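Local coordinates for protein AGR_L_2016p (Agrobacterium tumefaciens, PDB 2GVH) that probably hydrolyses acyl-CoA thioesters to coenzyme A and the free carboxylic acid, as a thioesterase with two hotdog domains in one chain, at residues B[27-32]-B[59-64]; B[64-69]-B[95-100]; B[160-165]-B[190-195]. All blocks are in the same frame, centred on the assembly; numbering follows the deposited sequence.

Interaction 1 of 3, residues B[27-32]-B[59-64]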
ATOM      1  N   ALA B  27       8.738   4.493 -28.340  1.00 78.05           N
ATOM      2  CA  ALA B  27       7.385   4.868 -27.893  1.00 77.42           C
ATOM      3  C   ALA B  27       7.380   5.707 -26.601  1.00 75.93           C
ATOM      4  O   ALA B  27       8.312   5.640 -25.804  1.00 76.59           O
ATOM      5  CB  ALA B  27       6.514   3.607 -27.722  1.00 75.68           C
ATOM      6  N   THR B  28       6.330   6.488 -26.394  1.00 72.92           N
ATOM      7  CA  THR B  28       6.171   7.197 -25.132  1.00 70.88           C
ATOM      8  C   THR B  28       5.218   6.453 -24.201  1.00 68.95           C
ATOM      9  O   THR B  28       4.113   6.101 -24.591  1.00 68.27           O
ATOM     10  CB  THR B  28       5.681   8.633 -25.339  1.00 70.97           C
ATOM     11  OG1 THR B  28       6.535   9.276 -26.282  1.00 69.49           O
ATOM     12  CG2 THR B  28       5.733   9.435 -24.023  1.00 75.57           C
ATOM     13  N   THR B  29       5.672   6.216 -22.975  1.00 66.87           N
ATOM     14  CA  THR B  29       4.864   5.566 -21.951  1.00 66.58           C
ATOM     15  C   THR B  29       4.441   6.584 -20.900  1.00 67.00           C
ATOM     16  O   THR B  29       5.267   7.327 -20.368  1.00 67.22           O
ATOM     17  CB  THR B  29       5.661   4.467 -21.262  1.00 66.26           C
ATOM     18  OG1 THR B  29       6.123   3.531 -22.230  1.00 74.02           O
ATOM     19  CG2 THR B  29       4.811   3.746 -20.240  1.00 66.30           C
ATOM     20  N   ARG B  30       3.161   6.603 -20.576  1.00 66.73           N
ATOM     21  CA  ARG B  30       2.652   7.570 -19.618  1.00 66.69           C
ATOM     22  C   ARG B  30       2.054   6.891 -18.411  1.00 66.55           C
ATOM     23  O   ARG B  30       1.364   5.904 -18.559  1.00 66.44           O
ATOM     24  CB  ARG B  30       1.647   8.499 -20.300  1.00 65.67           C
ATOM     25  CG  ARG B  30       2.092   8.776 -21.742  1.00 69.46           C
ATOM     26  CD  ARG B  30       1.022   9.432 -22.607  1.00 75.57           C
ATOM     27  NE  ARG B  30       1.330  10.847 -22.718  1.00 73.28           N
ATOM     28  CZ  ARG B  30       2.016  11.369 -23.716  1.00 72.14           C
ATOM     29  NH1 ARG B  30       2.432  10.591 -24.705  1.00 80.56           N
ATOM     30  NH2 ARG B  30       2.278  12.659 -23.733  1.00 76.23           N
ATOM     31  N   LEU B  31       2.337   7.422 -17.228  1.00 65.66           N
ATOM     32  CA  LEU B  31       1.817   6.918 -15.954  1.00 64.68           C
ATOM     33  C   LEU B  31       1.260   8.113 -15.187  1.00 66.85           C
ATOM     34  O   LEU B  31       1.941   9.114 -15.040  1.00 69.17           O
ATOM     35  CB  LEU B  31       2.955   6.327 -15.134  1.00 62.51           C
ATOM     36  CG  LEU B  31       2.698   5.573 -13.834  1.00 62.81           C
ATOM     37  CD1 LEU B  31       3.767   4.501 -13.679  1.00 56.83           C
ATOM     38  CD2 LEU B  31       2.664   6.485 -12.584  1.00 56.29           C
ATOM     39  N   ILE B  32       0.048   8.006 -14.674  1.00 67.37           N
ATOM     40  CA  ILE B  32      -0.638   9.153 -14.167  1.00 69.81           C
ATOM     41  C   ILE B  32      -1.088   8.911 -12.747  1.00 71.43           C
ATOM     42  O   ILE B  32      -1.687   7.885 -12.460  1.00 74.75           O
ATOM     43  CB  ILE B  32      -1.833   9.559 -15.067  1.00 68.74           C
ATOM     44  CG1 ILE B  32      -1.296  10.200 -16.333  1.00 70.33           C
ATOM     45  CG2 ILE B  32      -2.622  10.601 -14.382  1.00 73.58           C
ATOM     46  CD1 ILE B  32      -2.287  10.485 -17.425  1.00 72.24           C
ATOM     47  N   ALA B  59      10.053   4.820 -16.215  1.00 58.54           N
ATOM     48  CA  ALA B  59      11.283   4.584 -16.922  1.00 59.15           C
ATOM     49  C   ALA B  59      11.465   3.103 -17.150  1.00 60.04           C
ATOM     50  O   ALA B  59      11.704   2.658 -18.288  1.00 61.09           O
ATOM     51  CB  ALA B  59      12.417   5.123 -16.159  1.00 60.78           C
ATOM     52  N   PHE B  60      11.344   2.361 -16.056  1.00 59.69           N
ATOM     53  CA  PHE B  60      11.418   0.922 -16.043  1.00 61.06           C
ATOM     54  C   PHE B  60      10.501   0.282 -17.095  1.00 62.84           C
ATOM     55  O   PHE B  60      10.983  -0.462 -18.001  1.00 63.72           O
ATOM     56  CB  PHE B  60      11.122   0.396 -14.637  1.00 62.20           C
ATOM     57  CG  PHE B  60      10.925  -1.083 -14.574  1.00 62.55           C
ATOM     58  CD1 PHE B  60      12.009  -1.939 -14.520  1.00 67.35           C
ATOM     59  CD2 PHE B  60       9.654  -1.625 -14.569  1.00 67.65           C
ATOM     60  CE1 PHE B  60      11.835  -3.315 -14.461  1.00 68.83           C
ATOM     61  CE2 PHE B  60       9.470  -3.007 -14.516  1.00 65.05           C
ATOM     62  CZ  PHE B  60      10.559  -3.847 -14.450  1.00 65.40           C
ATOM     63  N   ILE B  61       9.210   0.606 -17.004  1.00 61.91           N
ATOM     64  CA  ILE B  61       8.216   0.128 -17.970  1.00 58.47           C
ATOM     65  C   ILE B  61       8.669   0.441 -19.411  1.00 60.21           C
ATOM     66  O   ILE B  61       8.626  -0.434 -20.282  1.00 60.92           O
ATOM     67  CB  ILE B  61       6.854   0.753 -17.707  1.00 57.53           C
ATOM     68  CG1 ILE B  61       6.329   0.371 -16.302  1.00 59.70           C
ATOM     69  CG2 ILE B  61       5.860   0.358 -18.781  1.00 52.30           C
ATOM     70  CD1 ILE B  61       5.046   1.122 -15.898  1.00 52.58           C
ATOM     71  N   ALA B  62       9.083   1.679 -19.659  1.00 57.64           N
ATOM     72  CA  ALA B  62       9.488   2.061 -21.008  1.00 56.99           C
ATOM     73  C   ALA B  62      10.583   1.153 -21.540  1.00 57.99           C
ATOM     74  O   ALA B  62      10.423   0.539 -22.597  1.00 59.44           O
ATOM     75  CB  ALA B  62       9.941   3.501 -21.056  1.00 54.82           C
ATOM     76  N   ALA B  63      11.669   1.068 -20.785  1.00 57.99           N
ATOM     77  CA  ALA B  63      12.774   0.170 -21.024  1.00 57.83           C
ATOM     78  C   ALA B  63      12.337  -1.246 -21.320  1.00 58.85           C
ATOM     79  O   ALA B  63      12.775  -1.828 -22.303  1.00 60.52           O
ATOM     80  CB  ALA B  63      13.693   0.182 -19.835  1.00 57.68           C
ATOM     81  N   THR B  64      11.481  -1.804 -20.464  1.00 62.34           N
ATOM     82  CA  THR B  64      11.106  -3.205 -20.583  1.00 63.19           C
ATOM     83  C   THR B  64      10.306  -3.439 -21.859  1.00 63.99           C
ATOM     84  O   THR B  64      10.441  -4.461 -22.514  1.00 65.67           O
ATOM     85  CB  THR B  64      10.342  -3.694 -19.371  1.00 64.06           C
ATOM     86  OG1 THR B  64      10.989  -3.240 -18.163  1.00 66.98           O
ATOM     87  CG2 THR B  64      10.301  -5.218 -19.391  1.00 63.45           C
TER
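Thr29 and Ile61 meet methyl to methyl, CG2 of Thr29 lying 3.8 Å from CG2 of Ile61, with the two side chains crossing at about a right angle. In Thr29 the methyl stands anti to the backbone N while the hydroxyl sits beside that N (chi1 -57°), which splits the two branches between neighbouring helix residues. The methyl goes to Ile61, and OG1 comes over the backbone of Ala62, 3.9 Å from its CA. Two residues along the strand, Leu31 repeats the theme more loosely: its CD1 is 4.2 Å from CD1 of Ile61, so the isoleucine is touched by Thr29 at its CG2 branch and by Leu31 at the tip of the other branch. Strand 29-32 and helix 59-64 run nearly antiparallel, at 152°, with their axes 8.5 Å apart at closest. Val163 and Ile165 of the second hotdog half also pack on Ile61, so this helix face lies where the two halves meet. On the helix itself, Phe60 O accepts from both N and OG1 of Thr64. Across the contact the chemistry is van der Waals packing of buried groups, which implies that strand and helix are held together by fit and by exclusion of water.

Interaction 2 of 3, residues B[64-69]-B[95-100]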
ATOM      1  N   THR B  64      11.481  -1.804 -20.464  1.00 62.34           N
ATOM      2  CA  THR B  64      11.106  -3.205 -20.583  1.00 63.19           C
ATOM      3  C   THR B  64      10.306  -3.439 -21.859  1.00 63.99           C
ATOM      4  O   THR B  64      10.441  -4.461 -22.514  1.00 65.67           O
ATOM      5  CB  THR B  64      10.342  -3.694 -19.371  1.00 64.06           C
ATOM      6  OG1 THR B  64      10.989  -3.240 -18.163  1.00 66.98           O
ATOM      7  CG2 THR B  64      10.301  -5.218 -19.391  1.00 63.45           C
ATOM      8  N   ARG B  65       9.493  -2.465 -22.225  1.00 65.28           N
ATOM      9  CA  ARG B  65       8.700  -2.546 -23.435  1.00 65.69           C
ATOM     10  C   ARG B  65       9.607  -2.498 -24.627  1.00 66.35           C
ATOM     11  O   ARG B  65       9.291  -3.039 -25.674  1.00 67.12           O
ATOM     12  CB  ARG B  65       7.761  -1.357 -23.548  1.00 65.71           C
ATOM     13  CG  ARG B  65       6.421  -1.517 -22.881  1.00 68.60           C
ATOM     14  CD  ARG B  65       5.555  -0.312 -23.216  1.00 69.89           C
ATOM     15  NE  ARG B  65       4.150  -0.677 -23.309  1.00 71.80           N
ATOM     16  CZ  ARG B  65       3.126   0.173 -23.211  1.00 69.03           C
ATOM     17  NH1 ARG B  65       3.319   1.472 -23.019  1.00 63.65           N
ATOM     18  NH2 ARG B  65       1.888  -0.293 -23.297  1.00 69.65           N
ATOM     19  N   PHE B  66      10.716  -1.794 -24.475  1.00 65.37           N
ATOM     20  CA  PHE B  66      11.606  -1.606 -25.577  1.00 63.98           C
ATOM     21  C   PHE B  66      12.412  -2.871 -25.821  1.00 64.00           C
ATOM     22  O   PHE B  66      12.452  -3.385 -26.951  1.00 63.35           O
ATOM     23  CB  PHE B  66      12.551  -0.430 -25.339  1.00 64.16           C
ATOM     24  CG  PHE B  66      13.498  -0.183 -26.512  1.00 64.00           C
ATOM     25  CD1 PHE B  66      13.041   0.444 -27.663  1.00 68.98           C
ATOM     26  CD2 PHE B  66      14.824  -0.616 -26.467  1.00 62.22           C
ATOM     27  CE1 PHE B  66      13.900   0.668 -28.753  1.00 71.17           C
ATOM     28  CE2 PHE B  66      15.708  -0.408 -27.566  1.00 63.68           C
ATOM     29  CZ  PHE B  66      15.250   0.230 -28.702  1.00 64.12           C
ATOM     30  N   GLY B  67      13.047  -3.372 -24.755  1.00 63.72           N
ATOM     31  CA  GLY B  67      14.004  -4.479 -24.910  1.00 63.48           C
ATOM     32  C   GLY B  67      13.431  -5.831 -24.574  1.00 63.91           C
ATOM     33  O   GLY B  67      14.082  -6.823 -24.791  1.00 61.58           O
ATOM     34  N   ARG B  68      12.226  -5.853 -23.994  1.00 65.47           N
ATOM     35  CA  ARG B  68      11.533  -7.095 -23.669  1.00 65.93           C
ATOM     36  C   ARG B  68      12.476  -8.043 -22.923  1.00 66.28           C
ATOM     37  O   ARG B  68      12.757  -9.161 -23.385  1.00 66.22           O
ATOM     38  CB  ARG B  68      10.979  -7.746 -24.960  1.00 66.19           C
ATOM     39  CG  ARG B  68       9.921  -6.910 -25.740  1.00 68.32           C
ATOM     40  CD  ARG B  68       8.671  -6.675 -24.905  1.00 69.04           C
ATOM     41  NE  ARG B  68       7.703  -5.748 -25.505  1.00 73.60           N
ATOM     42  CZ  ARG B  68       6.636  -5.267 -24.849  1.00 76.11           C
ATOM     43  NH1 ARG B  68       6.416  -5.618 -23.595  1.00 76.68           N
ATOM     44  NH2 ARG B  68       5.778  -4.434 -25.429  1.00 73.39           N
ATOM     45  N   THR B  69      12.995  -7.568 -21.792  1.00 66.76           N
ATOM     46  CA  THR B  69      13.972  -8.312 -20.987  1.00 67.38           C
ATOM     47  C   THR B  69      14.013  -7.646 -19.625  1.00 67.96           C
ATOM     48  O   THR B  69      13.566  -6.528 -19.517  1.00 68.82           O
ATOM     49  CB  THR B  69      15.377  -8.299 -21.656  1.00 68.35           C
ATOM     50  OG1 THR B  69      16.243  -9.232 -20.999  1.00 68.54           O
ATOM     51  CG2 THR B  69      15.999  -6.903 -21.630  1.00 66.51           C
ATOM     52  N   ALA B  95       7.810   8.729 -20.295  1.00 59.67           N
ATOM     53  CA  ALA B  95       9.135   8.214 -20.544  1.00 59.26           C
ATOM     54  C   ALA B  95       9.346   7.902 -22.035  1.00 60.74           C
ATOM     55  O   ALA B  95       8.449   7.361 -22.700  1.00 61.06           O
ATOM     56  CB  ALA B  95       9.386   7.008 -19.726  1.00 57.59           C
ATOM     57  N   ARG B  96      10.544   8.226 -22.525  1.00 60.43           N
ATOM     58  CA  ARG B  96      11.008   7.881 -23.879  1.00 62.60           C
ATOM     59  C   ARG B  96      12.422   7.358 -23.807  1.00 63.06           C
ATOM     60  O   ARG B  96      13.282   7.969 -23.186  1.00 66.47           O
ATOM     61  CB  ARG B  96      11.102   9.111 -24.785  1.00 62.72           C
ATOM     62  CG  ARG B  96       9.834   9.747 -25.233  1.00 63.91           C
ATOM     63  CD  ARG B  96      10.023  11.244 -25.612  1.00 65.95           C
ATOM     64  NE  ARG B  96       8.701  11.931 -25.506  1.00 47.11           N
ATOM     65  N   PRO B  97      12.693   6.238 -24.458  1.00 63.86           N
ATOM     66  CA  PRO B  97      14.092   5.894 -24.637  1.00 63.24           C
ATOM     67  C   PRO B  97      14.737   6.886 -25.608  1.00 63.23           C
ATOM     68  O   PRO B  97      14.140   7.203 -26.631  1.00 62.18           O
ATOM     69  CB  PRO B  97      14.033   4.516 -25.279  1.00 63.45           C
ATOM     70  CG  PRO B  97      12.683   4.042 -25.094  1.00 64.14           C
ATOM     71  CD  PRO B  97      11.800   5.235 -25.037  1.00 64.96           C
ATOM     72  N   VAL B  98      15.929   7.374 -25.275  1.00 62.41           N
ATOM     73  CA  VAL B  98      16.599   8.373 -26.098  1.00 64.10           C
ATOM     74  C   VAL B  98      17.945   7.923 -26.644  1.00 64.27           C
ATOM     75  O   VAL B  98      18.430   8.505 -27.587  1.00 65.48           O
ATOM     76  CB  VAL B  98      16.755   9.724 -25.378  1.00 63.89           C
ATOM     77  CG1 VAL B  98      15.380  10.402 -25.180  1.00 63.75           C
ATOM     78  CG2 VAL B  98      17.445   9.543 -24.053  1.00 64.90           C
ATOM     79  N   LYS B  99      18.532   6.896 -26.034  1.00 64.86           N
ATOM     80  CA  LYS B  99      19.754   6.256 -26.545  1.00 65.99           C
ATOM     81  C   LYS B  99      19.803   4.789 -26.101  1.00 64.04           C
ATOM     82  O   LYS B  99      19.249   4.427 -25.040  1.00 64.84           O
ATOM     83  CB  LYS B  99      21.023   7.010 -26.103  1.00 66.81           C
ATOM     84  CG  LYS B  99      22.298   6.586 -26.840  1.00 72.53           C
ATOM     85  CD  LYS B  99      23.496   7.502 -26.562  1.00 71.72           C
ATOM     86  N   ALA B 100      20.463   3.965 -26.912  1.00 61.18           N
ATOM     87  CA  ALA B 100      20.467   2.529 -26.724  1.00 59.17           C
ATOM     88  C   ALA B 100      21.743   1.897 -27.217  1.00 60.00           C
ATOM     89  O   ALA B 100      22.068   1.966 -28.422  1.00 60.23           O
ATOM     90  CB  ALA B 100      19.285   1.918 -27.433  1.00 57.49           C
TER
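This is a small, buried apolar contact at the C-terminal end of helix 49-67, where one aromatic side chain reaches the end of strand 89-100. Phe66 supplies the whole helix side of it. Its CG is anti to the backbone N (chi1 -179°), carrying the ring out from the helix toward the strand. There the ring spans two strand residues: Phe66 CD1 comes 4.4 Å from Pro97 CG, and Phe66 CE2, across the ring, lies 4.3 Å from Ala100 CB. The backbones stay well apart, with 8.0 Å between CA of Phe66 and CA of Pro97, so the aromatic side chain bridges the gap. In hotdog terms this is the end of the long helix, the sausage, resting on the antiparallel sheet that wraps it. Leu105 on the next strand and Leu148 on strand 148-149 pack against both Phe66 and Ala100, and Pro146 adds to the ring's surroundings. One residue after Phe66, at Gly67, the helix ends: Arg68 N still bonds to Thr64 O at 2.7 Å, but Arg68 itself takes a positive phi of 49°. Its guanidinium lies face-on over Arg65 CA, and its NH2 forms a salt bridge with Glu245 of the second half.

Interaction 3 of 3, residues B[160-165]-B[190-195]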
ATOM      1  N   VAL B 160      -6.922   9.879 -23.330  1.00 67.11           N
ATOM      2  CA  VAL B 160      -5.918   9.459 -22.363  1.00 63.13           C
ATOM      3  C   VAL B 160      -5.509   7.995 -22.562  1.00 62.53           C
ATOM      4  O   VAL B 160      -6.381   7.129 -22.570  1.00 62.32           O
ATOM      5  CB  VAL B 160      -6.510   9.495 -20.903  1.00 60.68           C
ATOM      6  CG1 VAL B 160      -5.438   9.304 -19.951  1.00 43.60           C
ATOM      7  CG2 VAL B 160      -7.187  10.831 -20.616  1.00 58.04           C
ATOM      8  N   THR B 161      -4.203   7.719 -22.654  1.00 59.23           N
ATOM      9  CA  THR B 161      -3.662   6.347 -22.691  1.00 57.27           C
ATOM     10  C   THR B 161      -2.662   6.228 -21.549  1.00 58.63           C
ATOM     11  O   THR B 161      -1.628   6.862 -21.595  1.00 56.65           O
ATOM     12  CB  THR B 161      -2.857   6.114 -23.986  1.00 60.19           C
ATOM     13  OG1 THR B 161      -3.723   6.272 -25.110  1.00 67.52           O
ATOM     14  CG2 THR B 161      -2.132   4.715 -24.008  1.00 42.57           C
HETATM   15  N   MSE B 162      -2.945   5.441 -20.512  1.00 61.91           N
HETATM   16  CA  MSE B 162      -2.030   5.382 -19.362  1.00 59.52           C
HETATM   17  C   MSE B 162      -1.757   3.964 -18.906  1.00 60.48           C
HETATM   18  O   MSE B 162      -2.630   3.105 -19.010  1.00 64.33           O
HETATM   19  CB  MSE B 162      -2.550   6.242 -18.228  1.00 58.60           C
HETATM   20  CG  MSE B 162      -3.709   5.596 -17.446  1.00 55.89           C
HETATM   21 SE   MSE B 162      -4.561   6.899 -16.127  1.00 86.01          SE
HETATM   22  CE  MSE B 162      -5.281   7.680 -17.355  1.00 32.60           C
ATOM     23  N   VAL B 163      -0.555   3.714 -18.396  1.00 64.56           N
ATOM     24  CA  VAL B 163      -0.185   2.376 -17.904  1.00 66.58           C
ATOM     25  C   VAL B 163       0.129   2.379 -16.403  1.00 66.53           C
ATOM     26  O   VAL B 163       0.290   3.414 -15.794  1.00 67.96           O
ATOM     27  CB  VAL B 163       1.008   1.755 -18.671  1.00 66.31           C
ATOM     28  CG1 VAL B 163       0.832   1.854 -20.158  1.00 63.42           C
ATOM     29  CG2 VAL B 163       2.266   2.428 -18.272  1.00 67.21           C
ATOM     30  N   GLU B 164       0.212   1.195 -15.832  1.00 67.26           N
ATOM     31  CA  GLU B 164       0.621   1.004 -14.449  1.00 67.96           C
ATOM     32  C   GLU B 164       1.020  -0.460 -14.365  1.00 67.91           C
ATOM     33  O   GLU B 164       0.591  -1.280 -15.193  1.00 67.52           O
ATOM     34  CB  GLU B 164      -0.528   1.305 -13.472  1.00 66.61           C
ATOM     35  CG  GLU B 164      -0.151   1.264 -11.965  1.00 75.43           C
ATOM     36  CD  GLU B 164       1.210   1.899 -11.626  1.00 72.40           C
ATOM     37  OE1 GLU B 164       2.258   1.255 -11.853  1.00 73.26           O
ATOM     38  OE2 GLU B 164       1.224   3.039 -11.124  1.00 74.37           O
ATOM     39  N   ILE B 165       1.838  -0.797 -13.383  1.00 69.21           N
ATOM     40  CA  ILE B 165       2.197  -2.189 -13.179  1.00 70.46           C
ATOM     41  C   ILE B 165       1.181  -2.803 -12.256  1.00 67.54           C
ATOM     42  O   ILE B 165       0.550  -2.087 -11.485  1.00 71.17           O
ATOM     43  CB  ILE B 165       3.569  -2.292 -12.566  1.00 72.97           C
ATOM     44  CG1 ILE B 165       4.598  -1.995 -13.635  1.00 76.01           C
ATOM     45  CG2 ILE B 165       3.829  -3.691 -12.030  1.00 78.75           C
ATOM     46  CD1 ILE B 165       5.862  -1.471 -13.070  1.00 89.29           C
ATOM     47  N   ALA B 190     -11.016   7.247 -15.933  1.00 60.31           N
ATOM     48  CA  ALA B 190     -12.228   8.020 -16.192  1.00 61.49           C
ATOM     49  C   ALA B 190     -12.194   9.363 -15.446  1.00 63.39           C
ATOM     50  O   ALA B 190     -12.626  10.394 -15.953  1.00 64.53           O
ATOM     51  CB  ALA B 190     -13.431   7.247 -15.760  1.00 61.83           C
ATOM     52  N   PHE B 191     -11.676   9.353 -14.228  1.00 61.75           N
ATOM     53  CA  PHE B 191     -11.520  10.591 -13.497  1.00 60.94           C
ATOM     54  C   PHE B 191     -10.577  11.536 -14.223  1.00 63.82           C
ATOM     55  O   PHE B 191     -10.861  12.699 -14.363  1.00 64.37           O
ATOM     56  CB  PHE B 191     -10.995  10.303 -12.101  1.00 60.92           C
ATOM     57  CG  PHE B 191     -10.674  11.531 -11.349  1.00 64.98           C
ATOM     58  CD1 PHE B 191      -9.502  12.240 -11.621  1.00 60.01           C
ATOM     59  CD2 PHE B 191     -11.556  12.033 -10.421  1.00 59.25           C
ATOM     60  CE1 PHE B 191      -9.204  13.417 -10.965  1.00 59.09           C
ATOM     61  CE2 PHE B 191     -11.254  13.202  -9.747  1.00 68.50           C
ATOM     62  CZ  PHE B 191     -10.083  13.898 -10.020  1.00 68.53           C
ATOM     63  N   VAL B 192      -9.454  11.018 -14.715  1.00 66.43           N
ATOM     64  CA  VAL B 192      -8.481  11.831 -15.422  1.00 65.48           C
ATOM     65  C   VAL B 192      -9.118  12.496 -16.649  1.00 65.99           C
ATOM     66  O   VAL B 192      -9.196  13.713 -16.705  1.00 69.19           O
ATOM     67  CB  VAL B 192      -7.233  10.986 -15.811  1.00 68.38           C
ATOM     68  CG1 VAL B 192      -6.363  11.678 -16.915  1.00 60.09           C
ATOM     69  CG2 VAL B 192      -6.416  10.640 -14.575  1.00 67.84           C
ATOM     70  N   ALA B 193      -9.584  11.713 -17.614  1.00 63.65           N
ATOM     71  CA  ALA B 193     -10.266  12.245 -18.816  1.00 60.20           C
ATOM     72  C   ALA B 193     -11.415  13.217 -18.555  1.00 61.88           C
ATOM     73  O   ALA B 193     -11.441  14.298 -19.145  1.00 62.69           O
ATOM     74  CB  ALA B 193     -10.769  11.110 -19.701  1.00 58.11           C
ATOM     75  N   ALA B 194     -12.374  12.845 -17.705  1.00 61.90           N
ATOM     76  CA  ALA B 194     -13.433  13.798 -17.266  1.00 62.85           C
ATOM     77  C   ALA B 194     -12.889  15.118 -16.770  1.00 62.59           C
ATOM     78  O   ALA B 194     -13.285  16.181 -17.234  1.00 63.08           O
ATOM     79  CB  ALA B 194     -14.330  13.187 -16.138  1.00 62.84           C
ATOM     80  N   SER B 195     -11.962  15.037 -15.830  1.00 62.57           N
ATOM     81  CA  SER B 195     -11.496  16.227 -15.110  1.00 61.89           C
ATOM     82  C   SER B 195     -10.721  17.121 -16.021  1.00 61.55           C
ATOM     83  O   SER B 195     -10.885  18.330 -16.009  1.00 61.32           O
ATOM     84  CB  SER B 195     -10.638  15.834 -13.918  1.00 60.85           C
ATOM     85  OG  SER B 195     -10.076  16.988 -13.355  1.00 57.49           O
TER
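Val160 fits against two successive helix residues, Val192 and Ala193, and makes the closest touch of the contact: its CG2 is 3.7 Å from CB of Ala193. The same methyl lies 3.9 Å from CG1 of Val192, while the other methyl, Val160 CG1, is 4.0 Å from that same Val192 CG1. Both valines hold CG1 anti to the backbone N, and for Val160 (chi1 -170°) this leaves CG2 beside the backbone N, the branch that reaches Ala193. Further along the strand, Met162, built as selenomethionine, reaches Val192 tip to tip, its CE 4.1 Å from Val192 CB. A bend at chi3 (74°) turns that terminal methyl toward the valine. Val192 thus receives both strand side chains.

Around this first shell, Tyr185 and Ala189, earlier on helix 179-198, pack against Met162, and Ile32 of the first half touches Val192. Val160 and Met162 are set by backbone hydrogen bonds to Ala226 and Ala224 on strand 220-231. The next residue after Met162, Val163, pairs its backbone with Arg30, and its side chain touches Thr29 and Ile61. Strand 160-165 and helix 190-195 run nearly antiparallel, at 149°, their axes 9.3 Å apart at closest. The outermost strand of its half's five-stranded antiparallel sheet, with strand order 1-3-4-5-2, laid along the long central helix in this way is typical of the hotdog fold of thioesterases.

Along the chain the three contacts come in series. Interactions 1 and 2, with centres 8 Å apart, both use helix 49-67, share Thr64, and reach neighbouring strands of one sheet, where Thr29 O lies 2.9 Å from Ala95 N in a probable hydrogen bond. Interaction 3 belongs to the second hotdog half and is the counterpart of interaction 1: first strand against long helix. Its centre is 14 Å from interaction 1 and 22 Å from interaction 2. The halves' outermost strands, 29-35 and 160-165, pair with each other, Arg30 O lying 2.9 Å from Val163 N, probably hydrogen-bonded. One chain thereby joins two hotdog units side by side, resembling the hotdog dimers of related thioesterases.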